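Local atomic coordinates of uncharacterized protein (Bacteroides eggerthii, PDB entry 4FTD), a protein that is of unknown function but, with its six-bladed beta-propeller and immunoglobulin-like domain, may take part in carbohydrate metabolism. Residues R48-T53 against R106-V111; T346-R351 against F445-E450; E350-V355 against L370-L375; Q413-I418 against C430-R435. All coordinates share one frame; numbering follows the deposited sequence.

Overall arrangement
The four contacts run from the immunoglobulin-like domain into the six-bladed beta-propeller. Contact 1 comes first along the chain, its centre about 29 Å from the centre of the chain. The centre of contact 2 lies about 19 Å from that of contact 1, and the two touch through the Arg108-Glu450 salt bridge, which ties the immunoglobulin-like domain to the propeller. Contacts 2 and 3 share Glu350 and Arg351 of strand 350-357; contact 3 closes before contact 4 opens, and contact 4 is nested within the loop closed by contact 2. Contacts 3 and 4, centres about 11 Å apart, pack through Val372, Leu431, Leu370 and Ala433, so contacts 2 to 4 together join neighbouring propeller sheets.

Contact 1: R48-T53 against R106-V111; sequences RLDVET and RKRVPV
Leu49 and Lys107 form a single beta bridge where the chain leaves the mixed sheet of the immunoglobulin-like domain. Two backbone hydrogen bonds hold it: Leu49 N gives to Arg106 O at 2.8 Å, and Arg108 N gives to Leu49 O. Residues 50-53 then make a type I turn, Thr53 N and OG1 both donating to Asp50 O.

Among the side chains, Arg48 reaches back to the main chain: extended from CG to NE, it brings NH1 to 2.8 Å from Lys107 O, the oxygen lying in the guanidinium plane. The guanidinium of Arg106 lies with its face over Arg48 CG, the two planes 58° apart. Arg48 NE and Arg106 NH1 come within 3.6 Å, a closeness of like charges probably offset by Asp453, whose terminal carboxylate salt-bridges Arg106 NH2 and whose side chain pairs weakly with Arg48 NE. Arg106 NH2 also donates to Phe46 O. With the Arg48 arm cut back to an alanine, Lys107 O would probably lose this donor and the face of Arg106 the CG beneath it.

Lys31 pairs with Asp50 OD2, while Arg108 NH1 forms a salt bridge with Asp50 OD1 on its anti side at 2.9 Å, 33° out of the carboxylate plane.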
# COMPACT_ATOMS: atom_id res chain seq x y z
N ARG A 48 -12.67 -21.07 -18.45
CA ARG A 48 -11.26 -21.30 -18.72
C ARG A 48 -10.87 -22.67 -18.15
O ARG A 48 -11.32 -23.04 -17.09
CB ARG A 48 -10.40 -20.19 -18.12
CG ARG A 48 -10.66 -18.82 -18.73
CD ARG A 48 -9.96 -17.70 -17.99
NE ARG A 48 -10.03 -16.47 -18.80
CZ ARG A 48 -9.23 -16.18 -19.83
NH1 ARG A 48 -8.22 -16.99 -20.22
NH2 ARG A 48 -9.40 -15.05 -20.50
N LEU A 49 -10.05 -23.41 -18.88
CA LEU A 49 -9.66 -24.75 -18.48
C LEU A 49 -8.28 -24.77 -17.84
O LEU A 49 -7.41 -23.91 -18.11
CB LEU A 49 -9.67 -25.67 -19.71
CG LEU A 49 -10.96 -25.71 -20.53
CD1 LEU A 49 -10.84 -26.77 -21.64
CD2 LEU A 49 -12.14 -26.01 -19.62
N ASP A 50 -8.05 -25.79 -17.01
CA ASP A 50 -6.76 -25.97 -16.36
C ASP A 50 -5.69 -26.05 -17.42
O ASP A 50 -5.87 -26.72 -18.42
CB ASP A 50 -6.70 -27.25 -15.53
CG ASP A 50 -7.74 -27.29 -14.47
OD1 ASP A 50 -8.06 -26.20 -13.96
OD2 ASP A 50 -8.25 -28.40 -14.17
N VAL A 51 -4.58 -25.36 -17.17
CA VAL A 51 -3.43 -25.31 -18.08
C VAL A 51 -2.80 -26.69 -18.30
O VAL A 51 -2.14 -26.89 -19.29
CB VAL A 51 -2.37 -24.29 -17.60
CG1 VAL A 51 -2.97 -22.88 -17.53
CG2 VAL A 51 -1.83 -24.69 -16.24
N GLU A 52 -3.06 -27.64 -17.39
CA GLU A 52 -2.58 -29.03 -17.51
C GLU A 52 -3.48 -29.92 -18.43
O GLU A 52 -3.18 -31.08 -18.62
CB GLU A 52 -2.46 -29.72 -16.14
CG GLU A 52 -1.64 -28.99 -15.08
CD GLU A 52 -2.43 -27.97 -14.25
OE1 GLU A 52 -3.56 -27.58 -14.61
OE2 GLU A 52 -1.89 -27.53 -13.22
N THR A 53 -4.55 -29.37 -18.98
CA THR A 53 -5.45 -30.12 -19.86
C THR A 53 -4.74 -30.51 -21.14
O THR A 53 -3.98 -29.71 -21.67
CB THR A 53 -6.63 -29.23 -20.25
OG1 THR A 53 -7.34 -28.84 -19.06
CG2 THR A 53 -7.56 -29.96 -21.26
N ARG A 106 -10.16 -21.57 -23.80
CA ARG A 106 -9.25 -20.69 -23.08
C ARG A 106 -8.60 -21.36 -21.87
O ARG A 106 -9.25 -22.18 -21.22
CB ARG A 106 -10.05 -19.49 -22.59
CG ARG A 106 -10.64 -18.67 -23.72
CD ARG A 106 -11.48 -17.53 -23.20
NE ARG A 106 -12.67 -18.03 -22.53
CZ ARG A 106 -13.31 -17.42 -21.53
NH1 ARG A 106 -12.85 -16.28 -21.04
NH2 ARG A 106 -14.39 -17.97 -20.99
N LYS A 107 -7.33 -21.02 -21.62
CA LYS A 107 -6.57 -21.51 -20.46
C LYS A 107 -6.84 -20.58 -19.29
O LYS A 107 -7.03 -19.36 -19.47
CB LYS A 107 -5.04 -21.48 -20.67
CG LYS A 107 -4.45 -22.45 -21.70
CD LYS A 107 -2.96 -22.22 -21.92
CE LYS A 107 -2.43 -23.10 -23.05
NZ LYS A 107 -0.97 -22.89 -23.31
N ARG A 108 -6.79 -21.14 -18.09
CA ARG A 108 -6.83 -20.30 -16.88
C ARG A 108 -5.57 -19.45 -16.81
O ARG A 108 -4.51 -19.90 -17.23
CB ARG A 108 -6.93 -21.16 -15.64
CG ARG A 108 -8.30 -21.78 -15.51
CD ARG A 108 -8.31 -22.78 -14.41
NE ARG A 108 -7.99 -22.13 -13.15
CZ ARG A 108 -7.52 -22.75 -12.08
NH1 ARG A 108 -7.28 -24.07 -12.09
NH2 ARG A 108 -7.28 -22.04 -10.98
N VAL A 109 -5.73 -18.24 -16.29
CA VAL A 109 -4.65 -17.28 -16.17
C VAL A 109 -4.57 -16.91 -14.68
O VAL A 109 -5.52 -16.33 -14.16
CB VAL A 109 -4.92 -16.04 -17.04
CG1 VAL A 109 -3.88 -14.95 -16.79
CG2 VAL A 109 -4.98 -16.44 -18.50
N PRO A 110 -3.47 -17.26 -13.99
CA PRO A 110 -3.34 -16.88 -12.59
C PRO A 110 -3.28 -15.38 -12.43
O PRO A 110 -2.81 -14.70 -13.33
CB PRO A 110 -2.03 -17.53 -12.17
CG PRO A 110 -1.94 -18.73 -13.03
CD PRO A 110 -2.42 -18.22 -14.36
N VAL A 111 -3.78 -14.88 -11.31
CA VAL A 111 -3.77 -13.44 -11.02
C VAL A 111 -3.12 -13.22 -9.66
O VAL A 111 -3.15 -14.09 -8.80
CB VAL A 111 -5.19 -12.83 -11.09
CG1 VAL A 111 -5.74 -12.96 -12.50
CG2 VAL A 111 -6.11 -13.52 -10.09

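Contact 2: T346-R351 against F445-E450; sequences TFNEER and FPIKQE
Phe347 and Asn348 meet Ile447 where a type I' beta turn, Phe347 to Glu350, links strands 342-347 and 350-357 of a propeller sheet and faces the chain leaving strand 439-446. Phe347 and Asn348 both send CG anti to the backbone N (chi1 -180° and -167°), which carries the phenyl ring and the amide to the same isoleucine. Ile447 holds CG1 between its N and carbonyl carbon, leaving CG2 beside the N to approach both. Ile447 CG2 lies 3.6 Å from Phe347 CZ, and the side chains cross at about a right angle. Asn348 CB sits over one face of the phenyl ring near its rim, while Asn348 ND2 comes within 3.4 Å of Ile447 CB.

That nitrogen also has polar partners: it donates to Gly113 O and to a water, which in turn donates to Lys448 O. The other bridge is ionic. Lys448 is extended as far as CE and then turned at chi4 (65°), toward Glu350, whose OE1 accepts from Tyr352 OH. The direct ion pair is long and weak, 3.7 Å from Lys448 NZ to Glu350 OE1. Lys448 NZ also donates to Ala114 O, Phe112 O and a second water, which donates to Glu350 OE2 at 2.8 Å.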
# COMPACT_ATOMS: atom_id res chain seq x y z
N THR A 346 4.86 -5.51 0.06
CA THR A 346 4.80 -6.74 -0.71
C THR A 346 3.53 -7.47 -0.32
O THR A 346 3.29 -7.72 0.85
CB THR A 346 6.01 -7.66 -0.48
OG1 THR A 346 7.19 -6.95 -0.87
CG2 THR A 346 5.89 -8.97 -1.32
N PHE A 347 2.72 -7.84 -1.32
CA PHE A 347 1.41 -8.43 -1.08
C PHE A 347 0.99 -9.36 -2.21
O PHE A 347 0.90 -8.92 -3.36
CB PHE A 347 0.36 -7.32 -0.92
CG PHE A 347 -1.03 -7.83 -0.67
CD1 PHE A 347 -1.39 -8.27 0.60
CD2 PHE A 347 -1.98 -7.87 -1.69
CE1 PHE A 347 -2.68 -8.74 0.85
CE2 PHE A 347 -3.27 -8.36 -1.45
CZ PHE A 347 -3.62 -8.79 -0.18
N ASN A 348 0.74 -10.63 -1.85
CA ASN A 348 0.26 -11.65 -2.79
C ASN A 348 1.07 -11.64 -4.10
O ASN A 348 0.52 -11.57 -5.22
CB ASN A 348 -1.26 -11.46 -3.03
CG ASN A 348 -1.92 -12.64 -3.74
OD1 ASN A 348 -1.53 -13.79 -3.55
ND2 ASN A 348 -2.94 -12.35 -4.56
N GLU A 349 2.39 -11.66 -3.91
CA GLU A 349 3.37 -11.73 -5.00
C GLU A 349 3.50 -10.48 -5.88
O GLU A 349 4.15 -10.51 -6.91
CB GLU A 349 3.18 -12.98 -5.84
CG GLU A 349 3.20 -14.23 -4.96
CD GLU A 349 2.95 -15.49 -5.74
OE1 GLU A 349 3.65 -15.70 -6.75
OE2 GLU A 349 2.06 -16.27 -5.33
N GLU A 350 2.94 -9.37 -5.43
CA GLU A 350 3.17 -8.07 -6.08
C GLU A 350 3.85 -7.13 -5.10
O GLU A 350 3.89 -7.42 -3.92
CB GLU A 350 1.88 -7.49 -6.63
CG GLU A 350 1.43 -8.24 -7.89
CD GLU A 350 0.45 -7.46 -8.75
OE1 GLU A 350 -0.26 -6.53 -8.27
OE2 GLU A 350 0.40 -7.77 -9.93
N ARG A 351 4.39 -6.03 -5.61
CA ARG A 351 5.14 -5.06 -4.82
C ARG A 351 4.63 -3.67 -5.20
O ARG A 351 4.61 -3.31 -6.37
CB ARG A 351 6.66 -5.19 -5.06
CG ARG A 351 7.52 -4.15 -4.32
CD ARG A 351 9.02 -4.42 -4.46
NE ARG A 351 9.30 -4.58 -5.85
CZ ARG A 351 10.18 -5.41 -6.40
NH1 ARG A 351 11.00 -6.13 -5.65
NH2 ARG A 351 10.24 -5.50 -7.73
N PHE A 445 -8.42 -3.82 0.55
CA PHE A 445 -8.56 -4.49 -0.74
C PHE A 445 -8.38 -6.00 -0.61
O PHE A 445 -7.50 -6.45 0.11
CB PHE A 445 -7.49 -4.01 -1.72
CG PHE A 445 -7.45 -2.52 -1.89
CD1 PHE A 445 -6.65 -1.73 -1.06
CD2 PHE A 445 -8.19 -1.90 -2.88
CE1 PHE A 445 -6.60 -0.37 -1.23
CE2 PHE A 445 -8.12 -0.54 -3.05
CZ PHE A 445 -7.33 0.23 -2.22
N PRO A 446 -9.19 -6.77 -1.33
CA PRO A 446 -8.99 -8.22 -1.34
C PRO A 446 -7.88 -8.65 -2.32
O PRO A 446 -7.43 -7.84 -3.12
CB PRO A 446 -10.35 -8.74 -1.84
CG PRO A 446 -10.83 -7.66 -2.76
CD PRO A 446 -10.35 -6.36 -2.15
N ILE A 447 -7.42 -9.90 -2.23
CA ILE A 447 -6.56 -10.45 -3.28
C ILE A 447 -7.41 -10.53 -4.58
O ILE A 447 -8.62 -10.69 -4.53
CB ILE A 447 -5.91 -11.84 -2.93
CG1 ILE A 447 -6.95 -12.95 -2.70
CG2 ILE A 447 -4.96 -11.71 -1.73
CD1 ILE A 447 -6.42 -14.37 -2.89
N LYS A 448 -6.76 -10.38 -5.73
CA LYS A 448 -7.41 -10.64 -7.00
C LYS A 448 -7.85 -12.11 -7.07
O LYS A 448 -7.20 -12.99 -6.49
CB LYS A 448 -6.47 -10.36 -8.17
CG LYS A 448 -6.16 -8.90 -8.46
CD LYS A 448 -5.50 -8.76 -9.84
CE LYS A 448 -4.96 -7.35 -10.06
NZ LYS A 448 -3.85 -6.99 -9.13
N GLN A 449 -8.94 -12.34 -7.77
CA GLN A 449 -9.52 -13.66 -8.00
C GLN A 449 -9.57 -13.88 -9.50
O GLN A 449 -9.82 -12.92 -10.24
CB GLN A 449 -10.95 -13.67 -7.46
CG GLN A 449 -11.04 -13.61 -5.95
CD GLN A 449 -10.47 -14.86 -5.31
OE1 GLN A 449 -10.58 -15.94 -5.85
NE2 GLN A 449 -9.87 -14.70 -4.14
N GLU A 450 -9.37 -15.12 -9.96
CA GLU A 450 -9.37 -15.43 -11.39
C GLU A 450 -10.67 -14.99 -12.05
O GLU A 450 -11.74 -15.28 -11.53
CB GLU A 450 -9.13 -16.92 -11.67
CG GLU A 450 -7.70 -17.34 -11.39
CD GLU A 450 -7.31 -18.68 -12.01
OE1 GLU A 450 -8.05 -19.24 -12.83
OE2 GLU A 450 -6.22 -19.17 -11.70
O HOH W 1 -4.59 -13.81 -6.20
O HOH W 2 -2.07 -7.71 -11.14

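Contact 3: E350-V355 against L370-L375; sequences ERYLLV and LEVYDL
Arg351 sends CG anti to its backbone N (chi1 177°) and then bends at chi3, which turns the edge of its guanidinium onto Leu375 O. Arg351 NE and NH2 both donate to Leu375 O, at 2.9 and 3.0 Å, and the oxygen lies almost in the guanidinium plane; NH2 also donates to Gly378 O. Leu375 N returns a backbone bond to Arg351 O. Replacing this arginine with a leucine would probably leave Leu375 O and Gly378 O without their side-chain donors. At Leu354, CG is likewise opposite the N, and Leu354 CD1 rests 3.8 Å from both CG and CD2 of Leu370.

These residues belong to an antiparallel beta hairpin of a propeller sheet. Leu353 with Tyr373 and Val355 with Glu371 are hydrogen-bonded pairs, each joined by two backbone bonds; Tyr352 with Asp374 and Leu354 with Val372 are non-hydrogen-bonded. On the Tyr352 face, Tyr352 CB packs on Val372 CG1. On the other, Val355 CG2 meets the edge of the Tyr373 ring, 4.0 Å from Tyr373 CE2, and Leu375 CD1 touches Leu353 CB.

Carboxylates gather at the hairpin's open end, where a water donates to Glu350 OE2 and Asp374 OD2. Tyr352 OH donates a hydrogen bond to Glu350 OE1, and Asp374 OD1 is hydrogen-bonded to Thr376 OG1. Such donors probably ease the closeness of the two acids.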
# COMPACT_ATOMS: atom_id res chain seq x y z
N GLU A 350 2.94 -9.37 -5.43
CA GLU A 350 3.17 -8.07 -6.08
C GLU A 350 3.85 -7.13 -5.10
O GLU A 350 3.89 -7.42 -3.92
CB GLU A 350 1.88 -7.49 -6.63
CG GLU A 350 1.43 -8.24 -7.89
CD GLU A 350 0.45 -7.46 -8.75
OE1 GLU A 350 -0.26 -6.53 -8.27
OE2 GLU A 350 0.40 -7.77 -9.93
N ARG A 351 4.39 -6.03 -5.61
CA ARG A 351 5.14 -5.06 -4.82
C ARG A 351 4.63 -3.67 -5.20
O ARG A 351 4.61 -3.31 -6.37
CB ARG A 351 6.66 -5.19 -5.06
CG ARG A 351 7.52 -4.15 -4.32
CD ARG A 351 9.02 -4.42 -4.46
NE ARG A 351 9.30 -4.58 -5.85
CZ ARG A 351 10.18 -5.41 -6.40
NH1 ARG A 351 11.00 -6.13 -5.65
NH2 ARG A 351 10.24 -5.50 -7.73
N TYR A 352 4.21 -2.91 -4.19
CA TYR A 352 3.65 -1.59 -4.34
C TYR A 352 4.44 -0.53 -3.57
O TYR A 352 5.12 -0.85 -2.59
CB TYR A 352 2.20 -1.56 -3.83
CG TYR A 352 1.34 -2.65 -4.38
CD1 TYR A 352 1.15 -2.77 -5.75
CD2 TYR A 352 0.71 -3.59 -3.55
CE1 TYR A 352 0.38 -3.80 -6.30
CE2 TYR A 352 -0.07 -4.62 -4.09
CZ TYR A 352 -0.23 -4.72 -5.47
OH TYR A 352 -0.99 -5.72 -6.03
N LEU A 353 4.36 0.71 -4.04
CA LEU A 353 4.84 1.88 -3.31
C LEU A 353 3.60 2.64 -2.83
O LEU A 353 2.75 3.01 -3.64
CB LEU A 353 5.69 2.80 -4.19
CG LEU A 353 6.29 4.03 -3.47
CD1 LEU A 353 7.23 3.58 -2.37
CD2 LEU A 353 6.98 4.99 -4.44
N LEU A 354 3.50 2.80 -1.51
CA LEU A 354 2.45 3.55 -0.83
C LEU A 354 3.06 4.91 -0.48
O LEU A 354 4.16 4.97 0.11
CB LEU A 354 2.00 2.82 0.43
CG LEU A 354 1.04 3.54 1.38
CD1 LEU A 354 -0.27 3.92 0.71
CD2 LEU A 354 0.82 2.67 2.63
N VAL A 355 2.41 5.98 -0.91
CA VAL A 355 2.86 7.34 -0.57
C VAL A 355 1.66 8.17 -0.21
O VAL A 355 0.51 7.76 -0.46
CB VAL A 355 3.63 8.03 -1.72
CG1 VAL A 355 4.88 7.26 -2.09
CG2 VAL A 355 2.74 8.26 -2.93
N LEU A 370 -3.68 9.64 -0.78
CA LEU A 370 -3.02 8.34 -0.66
C LEU A 370 -2.83 7.92 -2.11
O LEU A 370 -3.79 7.95 -2.88
CB LEU A 370 -3.91 7.35 0.09
CG LEU A 370 -3.48 5.91 0.36
CD1 LEU A 370 -4.35 5.30 1.47
CD2 LEU A 370 -3.56 5.09 -0.90
N GLU A 371 -1.61 7.51 -2.49
CA GLU A 371 -1.36 6.98 -3.83
C GLU A 371 -0.57 5.69 -3.74
O GLU A 371 0.29 5.55 -2.88
CB GLU A 371 -0.63 8.03 -4.68
CG GLU A 371 -1.56 9.16 -5.07
CD GLU A 371 -0.93 10.28 -5.85
OE1 GLU A 371 0.29 10.26 -6.09
OE2 GLU A 371 -1.68 11.20 -6.23
N VAL A 372 -0.91 4.74 -4.60
CA VAL A 372 -0.24 3.47 -4.71
C VAL A 372 0.30 3.33 -6.13
O VAL A 372 -0.43 3.55 -7.11
CB VAL A 372 -1.20 2.30 -4.40
CG1 VAL A 372 -0.44 0.99 -4.43
CG2 VAL A 372 -1.86 2.52 -3.06
N TYR A 373 1.59 2.99 -6.23
CA TYR A 373 2.25 2.77 -7.49
C TYR A 373 2.63 1.32 -7.60
O TYR A 373 3.00 0.69 -6.60
CB TYR A 373 3.49 3.64 -7.61
CG TYR A 373 3.15 5.08 -7.74
CD1 TYR A 373 2.95 5.64 -9.01
CD2 TYR A 373 3.00 5.88 -6.62
CE1 TYR A 373 2.62 6.97 -9.15
CE2 TYR A 373 2.69 7.21 -6.75
CZ TYR A 373 2.51 7.75 -8.00
OH TYR A 373 2.19 9.06 -8.10
N ASP A 374 2.55 0.78 -8.80
CA ASP A 374 2.90 -0.63 -9.04
C ASP A 374 4.40 -0.77 -9.30
O ASP A 374 4.90 -0.26 -10.29
CB ASP A 374 2.13 -1.18 -10.23
CG ASP A 374 2.16 -2.70 -10.30
OD1 ASP A 374 3.00 -3.38 -9.67
OD2 ASP A 374 1.30 -3.24 -11.01
N LEU A 375 5.10 -1.48 -8.40
CA LEU A 375 6.55 -1.75 -8.56
C LEU A 375 6.85 -3.26 -8.65
O LEU A 375 7.93 -3.71 -8.26
CB LEU A 375 7.33 -1.06 -7.43
CG LEU A 375 7.32 0.46 -7.36
CD1 LEU A 375 8.24 0.91 -6.21
CD2 LEU A 375 7.76 1.08 -8.68
O HOH W 3 1.48 -5.77 -11.57

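Contact 4: Q413-I418 against C430-R435; sequences QTDYYI and CLFASR
Phe432 faces Asp415 across the strands, and its side chain can be followed outward. Phe432 CB lies 3.6 Å from Asp415 O, the acceptor of the Phe432 backbone N. CG stands anti to the backbone N (chi1 169°), which stands the ring on the face of the sheet with its CD1 edge turned to Asp415: Phe432 CD1 comes to 3.9 Å from Asp415 CB and is also near Asp415 N, which meets the ring at its edge, in plane. At the tip, Phe432 CZ lies 3.8 Å from Ser434 CB of its own strand. From the neighbouring strand 439-446, Ile442 touches the same side chain.

The carboxylate of Asp415 turns to other partners. OD1 makes a salt bridge with Lys343 and binds a glycerol, probably from the crystallisation liquor, while OD2 accepts from Ser142 and from the backbone of Tyr143.

Strands 412-420 and 426-435 form an antiparallel beta hairpin at the edge of a four-stranded propeller sheet. Three hydrogen-bonded pairs, Gln413 with Ser434, Asp415 with Phe432 and Tyr417 with Cys430, each carry two backbone bonds. Thr414 with Ala433 and Tyr416 with Leu431 lie between them as non-hydrogen-bonded pairs, on the face that also meets Leu370 and Val372.

On this face Tyr416 CB touches Leu431 CD2 at 3.8 Å. On the opposite face, with Asp415 and Phe432, Cys430 SG lies at the edge of the Tyr417 ring, 4.2 Å from Tyr417 CD2. Gln413 bends at chi2 (74°), bringing Gln413 OE1 within 3.7 Å of Ser434 CB; OE1 accepts from Ala141 N, NE2 donates to Arg139 O, and a water 2.7 Å from Gln413 OE1 lies 3.0 Å from Ser434 OG.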
# COMPACT_ATOMS: atom_id res chain seq x y z
N GLN A 413 1.48 11.01 6.72
CA GLN A 413 1.94 9.71 7.13
C GLN A 413 1.21 8.65 6.28
O GLN A 413 0.11 8.87 5.73
CB GLN A 413 1.64 9.41 8.63
CG GLN A 413 2.33 10.34 9.61
CD GLN A 413 1.73 11.72 9.68
OE1 GLN A 413 0.50 11.87 9.66
NE2 GLN A 413 2.58 12.74 9.78
N THR A 414 1.87 7.51 6.15
CA THR A 414 1.30 6.30 5.56
C THR A 414 1.58 5.14 6.50
O THR A 414 2.49 5.17 7.33
CB THR A 414 1.88 5.97 4.17
OG1 THR A 414 3.29 5.78 4.28
CG2 THR A 414 1.54 7.06 3.17
N ASP A 415 0.79 4.10 6.34
CA ASP A 415 0.98 2.85 7.09
C ASP A 415 0.18 1.77 6.38
O ASP A 415 -0.68 2.07 5.57
CB ASP A 415 0.49 2.96 8.55
CG ASP A 415 1.57 3.45 9.53
OD1 ASP A 415 2.72 2.91 9.53
OD2 ASP A 415 1.22 4.36 10.34
N TYR A 416 0.45 0.51 6.70
CA TYR A 416 -0.34 -0.56 6.12
C TYR A 416 -0.35 -1.74 7.03
O TYR A 416 0.51 -1.85 7.90
CB TYR A 416 0.22 -0.96 4.74
CG TYR A 416 1.58 -1.60 4.80
CD1 TYR A 416 2.75 -0.83 4.77
CD2 TYR A 416 1.72 -3.00 4.86
CE1 TYR A 416 4.00 -1.43 4.83
CE2 TYR A 416 2.96 -3.60 4.92
CZ TYR A 416 4.08 -2.81 4.89
OH TYR A 416 5.28 -3.40 4.95
N TYR A 417 -1.30 -2.64 6.78
CA TYR A 417 -1.47 -3.88 7.50
C TYR A 417 -1.99 -4.95 6.52
O TYR A 417 -2.90 -4.69 5.72
CB TYR A 417 -2.48 -3.69 8.62
CG TYR A 417 -2.88 -4.97 9.30
CD1 TYR A 417 -2.02 -5.59 10.19
CD2 TYR A 417 -4.14 -5.55 9.07
CE1 TYR A 417 -2.38 -6.77 10.83
CE2 TYR A 417 -4.52 -6.73 9.71
CZ TYR A 417 -3.63 -7.33 10.58
OH TYR A 417 -3.97 -8.48 11.22
N ILE A 418 -1.40 -6.13 6.59
CA ILE A 418 -1.79 -7.29 5.77
C ILE A 418 -2.48 -8.32 6.63
O ILE A 418 -1.93 -8.78 7.60
CB ILE A 418 -0.55 -7.91 5.08
CG1 ILE A 418 -0.01 -6.88 4.07
CG2 ILE A 418 -0.93 -9.26 4.41
CD1 ILE A 418 1.28 -7.24 3.36
N CYS A 430 -4.55 -3.63 3.66
CA CYS A 430 -5.16 -2.46 4.31
C CYS A 430 -4.16 -1.32 4.30
O CYS A 430 -3.06 -1.48 4.80
CB CYS A 430 -5.59 -2.82 5.71
SG CYS A 430 -6.52 -4.35 5.85
N LEU A 431 -4.51 -0.21 3.66
CA LEU A 431 -3.64 0.94 3.47
C LEU A 431 -4.22 2.13 4.24
O LEU A 431 -5.44 2.30 4.30
CB LEU A 431 -3.50 1.28 1.97
CG LEU A 431 -3.06 0.12 1.07
CD1 LEU A 431 -2.98 0.65 -0.36
CD2 LEU A 431 -1.72 -0.51 1.48
N PHE A 432 -3.34 2.92 4.81
CA PHE A 432 -3.68 4.10 5.59
C PHE A 432 -2.82 5.25 5.14
O PHE A 432 -1.62 5.08 4.89
CB PHE A 432 -3.40 3.82 7.04
CG PHE A 432 -3.45 5.02 7.98
CD1 PHE A 432 -2.29 5.75 8.27
CD2 PHE A 432 -4.64 5.30 8.71
CE1 PHE A 432 -2.32 6.80 9.18
CE2 PHE A 432 -4.66 6.32 9.64
CZ PHE A 432 -3.50 7.08 9.86
N ALA A 433 -3.43 6.42 5.08
CA ALA A 433 -2.76 7.71 4.91
C ALA A 433 -3.45 8.74 5.81
O ALA A 433 -4.68 8.68 6.05
CB ALA A 433 -2.77 8.19 3.46
N SER A 434 -2.66 9.68 6.31
CA SER A 434 -3.13 10.81 7.09
C SER A 434 -2.38 12.04 6.64
O SER A 434 -1.17 11.97 6.43
CB SER A 434 -2.79 10.62 8.58
OG SER A 434 -3.42 11.67 9.34
N ARG A 435 -3.05 13.17 6.59
CA ARG A 435 -2.45 14.41 6.19
C ARG A 435 -3.01 15.56 7.01
O ARG A 435 -4.24 15.70 7.19
CB ARG A 435 -2.62 14.60 4.71
CG ARG A 435 -1.88 15.81 4.16
CD ARG A 435 -2.80 17.00 4.01
NE ARG A 435 -2.15 18.14 3.40
CZ ARG A 435 -2.72 19.32 3.20
NH1 ARG A 435 -3.97 19.53 3.59
NH2 ARG A 435 -2.05 20.29 2.59
O HOH W 4 -1.38 13.81 9.47